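Local coordinates for truncated replication protein RepA (Staphylococcus aureus, PDB 4PQL) that probably binds the plasmid replication origin as a multimer through a winged-helix N-terminal domain to start replication of staphylococcal multiresistance plasmids, at residues G92-K97 against N105-M110. Numbering follows the deposited sequence.
Sequences GLLIQK and NILYLM
Strands 94-97 and 106-109 pair as an antiparallel beta hairpin, which follows directly on helix 78-90 of the RepA N-terminal domain. Ile95 and Tyr108 form one hydrogen-bonded pair: Ile95 N donates a hydrogen bond to Tyr108 O at 2.9 Å, and Tyr108 N donates one back to Ile95 O, nearly straight at 171°. Lys97 and Ile106 repeat this pair of hydrogen bonds toward the hairpin loop. At the opposite end, Met110 N reaches Leu93 O at 2.8 Å from above the carbonyl plane, 49° out of it, just beyond the Schellman turn at Gly92 that closes the helix.

The two faces differ. On one, a methyl of Leu94, CD1, lies between its neighbours across the ladder, 4.1 Å from both Leu107 CG and Leu109 CD1; this apolar row faces Leu88 of helix 78-90 and Leu42 of helix 33-51. On the other, Met110, bent at chi2 (-79°), brings SD to 3.7 Å from Ile95 CD1. The Tyr108 ring has Lys97 CD near its plane, 4.3 Å from CE1, while its hydroxyl is hydrogen-bonded to Asp56 OD1. Tyr4 of the second subunit meets the ring edge-to-face. A two-stranded hairpin that follows a helix and packs one face on helices is consistent with the wing of a winged helix-turn-helix domain.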
ATOM      1  N   GLY A  92      21.905  -8.566  -9.696  1.00 39.15           N
ATOM      2  CA  GLY A  92      21.381  -9.525  -8.743  1.00 37.13           C
ATOM      3  C   GLY A  92      19.879  -9.410  -8.529  1.00 41.26           C
ATOM      4  O   GLY A  92      19.333  -9.984  -7.584  1.00 41.82           O
ATOM      5  N   LEU A  93      19.197  -8.680  -9.409  1.00 41.44           N
ATOM      6  CA  LEU A  93      17.757  -8.486  -9.262  1.00 39.51           C
ATOM      7  C   LEU A  93      16.939  -9.525 -10.021  1.00 42.17           C
ATOM      8  O   LEU A  93      15.726  -9.604  -9.846  1.00 40.37           O
ATOM      9  CB  LEU A  93      17.359  -7.087  -9.720  1.00 39.37           C
ATOM     10  CG  LEU A  93      18.042  -5.923  -8.989  1.00 37.60           C
ATOM     11  CD1 LEU A  93      17.930  -4.643  -9.800  1.00 36.79           C
ATOM     12  CD2 LEU A  93      17.449  -5.740  -7.602  1.00 34.16           C
ATOM     13  N   LEU A  94      17.605 -10.294 -10.882  1.00 44.71           N
ATOM     14  CA  LEU A  94      16.969 -11.362 -11.651  1.00 41.04           C
ATOM     15  C   LEU A  94      17.897 -12.586 -11.725  1.00 44.10           C
ATOM     16  O   LEU A  94      19.075 -12.459 -12.056  1.00 47.34           O
ATOM     17  CB  LEU A  94      16.604 -10.873 -13.058  1.00 40.29           C
ATOM     18  CG  LEU A  94      15.723 -11.753 -13.956  1.00 39.57           C
ATOM     19  CD1 LEU A  94      14.330 -11.963 -13.357  1.00 35.27           C
ATOM     20  CD2 LEU A  94      15.632 -11.189 -15.368  1.00 38.84           C
ATOM     21  N   ILE A  95      17.361 -13.761 -11.412  1.00 42.09           N
ATOM     22  CA  ILE A  95      18.090 -15.022 -11.503  1.00 43.40           C
ATOM     23  C   ILE A  95      17.436 -15.957 -12.522  1.00 46.78           C
ATOM     24  O   ILE A  95      16.227 -16.150 -12.499  1.00 45.99           O
ATOM     25  CB  ILE A  95      18.169 -15.734 -10.136  1.00 40.68           C
ATOM     26  CG1 ILE A  95      19.111 -14.979  -9.193  1.00 41.29           C
ATOM     27  CG2 ILE A  95      18.665 -17.155 -10.307  1.00 36.86           C
ATOM     28  CD1 ILE A  95      19.374 -15.689  -7.879  1.00 35.67           C
ATOM     29  N   GLN A  96      18.220 -16.525 -13.431  1.00 52.47           N
ATOM     30  CA  GLN A  96      17.650 -17.379 -14.465  1.00 55.91           C
ATOM     31  C   GLN A  96      18.092 -18.821 -14.245  1.00 54.57           C
ATOM     32  O   GLN A  96      19.280 -19.109 -14.139  1.00 55.78           O
ATOM     33  CB  GLN A  96      18.041 -16.892 -15.858  1.00 64.36           C
ATOM     34  CG  GLN A  96      17.604 -17.825 -16.969  1.00 72.19           C
ATOM     35  CD  GLN A  96      17.301 -17.086 -18.253  1.00 78.48           C
ATOM     36  OE1 GLN A  96      17.573 -15.887 -18.371  1.00 81.64           O
ATOM     37  NE2 GLN A  96      16.722 -17.793 -19.221  1.00 78.08           N
ATOM     38  N   LYS A  97      17.112 -19.715 -14.162  1.00 54.16           N
ATOM     39  CA  LYS A  97      17.347 -21.132 -13.911  1.00 52.71           C
ATOM     40  C   LYS A  97      16.919 -21.994 -15.092  1.00 54.36           C
ATOM     41  O   LYS A  97      15.810 -21.852 -15.606  1.00 55.12           O
ATOM     42  CB  LYS A  97      16.584 -21.574 -12.658  1.00 52.11           C
ATOM     43  CG  LYS A  97      17.059 -22.888 -12.047  1.00 55.35           C
ATOM     44  CD  LYS A  97      16.049 -23.428 -11.032  1.00 56.64           C
ATOM     45  CE  LYS A  97      16.696 -24.434 -10.082  1.00 55.03           C
ATOM     46  NZ  LYS A  97      17.456 -25.493 -10.791  1.00 57.14           N
ATOM     47  N   ASN A 105      12.657 -22.297 -19.285  1.00 80.98           N
ATOM     48  CA  ASN A 105      13.465 -21.611 -18.280  1.00 78.74           C
ATOM     49  C   ASN A 105      12.635 -20.877 -17.237  1.00 77.13           C
ATOM     50  O   ASN A 105      11.637 -20.234 -17.544  1.00 77.22           O
ATOM     51  CB  ASN A 105      14.432 -20.631 -18.952  1.00 78.20           C
ATOM     52  CG  ASN A 105      15.611 -21.334 -19.609  1.00 79.36           C
ATOM     53  OD1 ASN A 105      15.850 -22.523 -19.381  1.00 80.23           O
ATOM     54  ND2 ASN A 105      16.360 -20.596 -20.419  1.00 79.49           N
ATOM     55  N   ILE A 106      13.083 -20.994 -15.996  1.00 45.88           N
ATOM     56  CA  ILE A 106      12.502 -20.320 -14.841  1.00 43.86           C
ATOM     57  C   ILE A 106      13.169 -18.990 -14.502  1.00 40.83           C
ATOM     58  O   ILE A 106      14.392 -18.892 -14.493  1.00 40.13           O
ATOM     59  CB  ILE A 106      12.562 -21.256 -13.608  1.00 46.06           C
ATOM     60  CG1 ILE A 106      11.547 -22.384 -13.766  1.00 48.35           C
ATOM     61  CG2 ILE A 106      12.314 -20.516 -12.325  1.00 43.87           C
ATOM     62  CD1 ILE A 106      10.233 -21.947 -14.339  1.00 50.13           C
ATOM     63  N   LEU A 107      12.360 -17.969 -14.240  1.00 39.18           N
ATOM     64  CA  LEU A 107      12.874 -16.655 -13.867  1.00 38.25           C
ATOM     65  C   LEU A 107      12.503 -16.304 -12.428  1.00 35.93           C
ATOM     66  O   LEU A 107      11.338 -16.411 -12.034  1.00 36.13           O
ATOM     67  CB  LEU A 107      12.360 -15.586 -14.835  1.00 40.97           C
ATOM     68  CG  LEU A 107      13.396 -15.054 -15.823  1.00 40.58           C
ATOM     69  CD1 LEU A 107      14.192 -16.198 -16.424  1.00 44.36           C
ATOM     70  CD2 LEU A 107      12.699 -14.285 -16.919  1.00 32.01           C
ATOM     71  N   TYR A 108      13.508 -15.936 -11.640  1.00 30.24           N
ATOM     72  CA  TYR A 108      13.312 -15.516 -10.260  1.00 32.65           C
ATOM     73  C   TYR A 108      13.610 -14.031 -10.094  1.00 35.63           C
ATOM     74  O   TYR A 108      14.760 -13.623 -10.230  1.00 34.96           O
ATOM     75  CB  TYR A 108      14.230 -16.275  -9.305  1.00 32.65           C
ATOM     76  CG  TYR A 108      13.820 -17.676  -8.942  1.00 36.58           C
ATOM     77  CD1 TYR A 108      14.444 -18.768  -9.546  1.00 36.18           C
ATOM     78  CD2 TYR A 108      12.845 -17.919  -7.982  1.00 33.36           C
ATOM     79  CE1 TYR A 108      14.095 -20.057  -9.223  1.00 38.16           C
ATOM     80  CE2 TYR A 108      12.485 -19.211  -7.652  1.00 36.34           C
ATOM     81  CZ  TYR A 108      13.120 -20.276  -8.279  1.00 39.93           C
ATOM     82  OH  TYR A 108      12.782 -21.567  -7.965  1.00 43.45           O
ATOM     83  N   LEU A 109      12.599 -13.228  -9.791  1.00 32.38           N
ATOM     84  CA  LEU A 109      12.824 -11.833  -9.458  1.00 30.27           C
ATOM     85  C   LEU A 109      13.317 -11.754  -8.024  1.00 32.22           C
ATOM     86  O   LEU A 109      12.859 -12.516  -7.172  1.00 26.78           O
ATOM     87  CB  LEU A 109      11.548 -10.999  -9.622  1.00 32.52           C
ATOM     88  CG  LEU A 109      11.728  -9.486  -9.771  1.00 30.90           C
ATOM     89  CD1 LEU A 109      12.392  -9.145 -11.096  1.00 27.13           C
ATOM     90  CD2 LEU A 109      10.377  -8.762  -9.625  1.00 31.60           C
ATOM     91  N   MET A 110      14.265 -10.851  -7.771  1.00 30.62           N
ATOM     92  CA  MET A 110      14.920 -10.741  -6.473  1.00 32.48           C
ATOM     93  C   MET A 110      14.659  -9.370  -5.829  1.00 35.78           C
ATOM     94  O   MET A 110      14.562  -8.356  -6.518  1.00 30.93           O
ATOM     95  CB  MET A 110      16.424 -10.956  -6.618  1.00 37.18           C
ATOM     96  CG  MET A 110      16.821 -12.280  -7.274  1.00 38.41           C
ATOM     97  SD  MET A 110      16.754 -13.682  -6.149  1.00 53.21           S
ATOM     98  CE  MET A 110      15.277 -14.427  -6.725  1.00 24.34           C
TER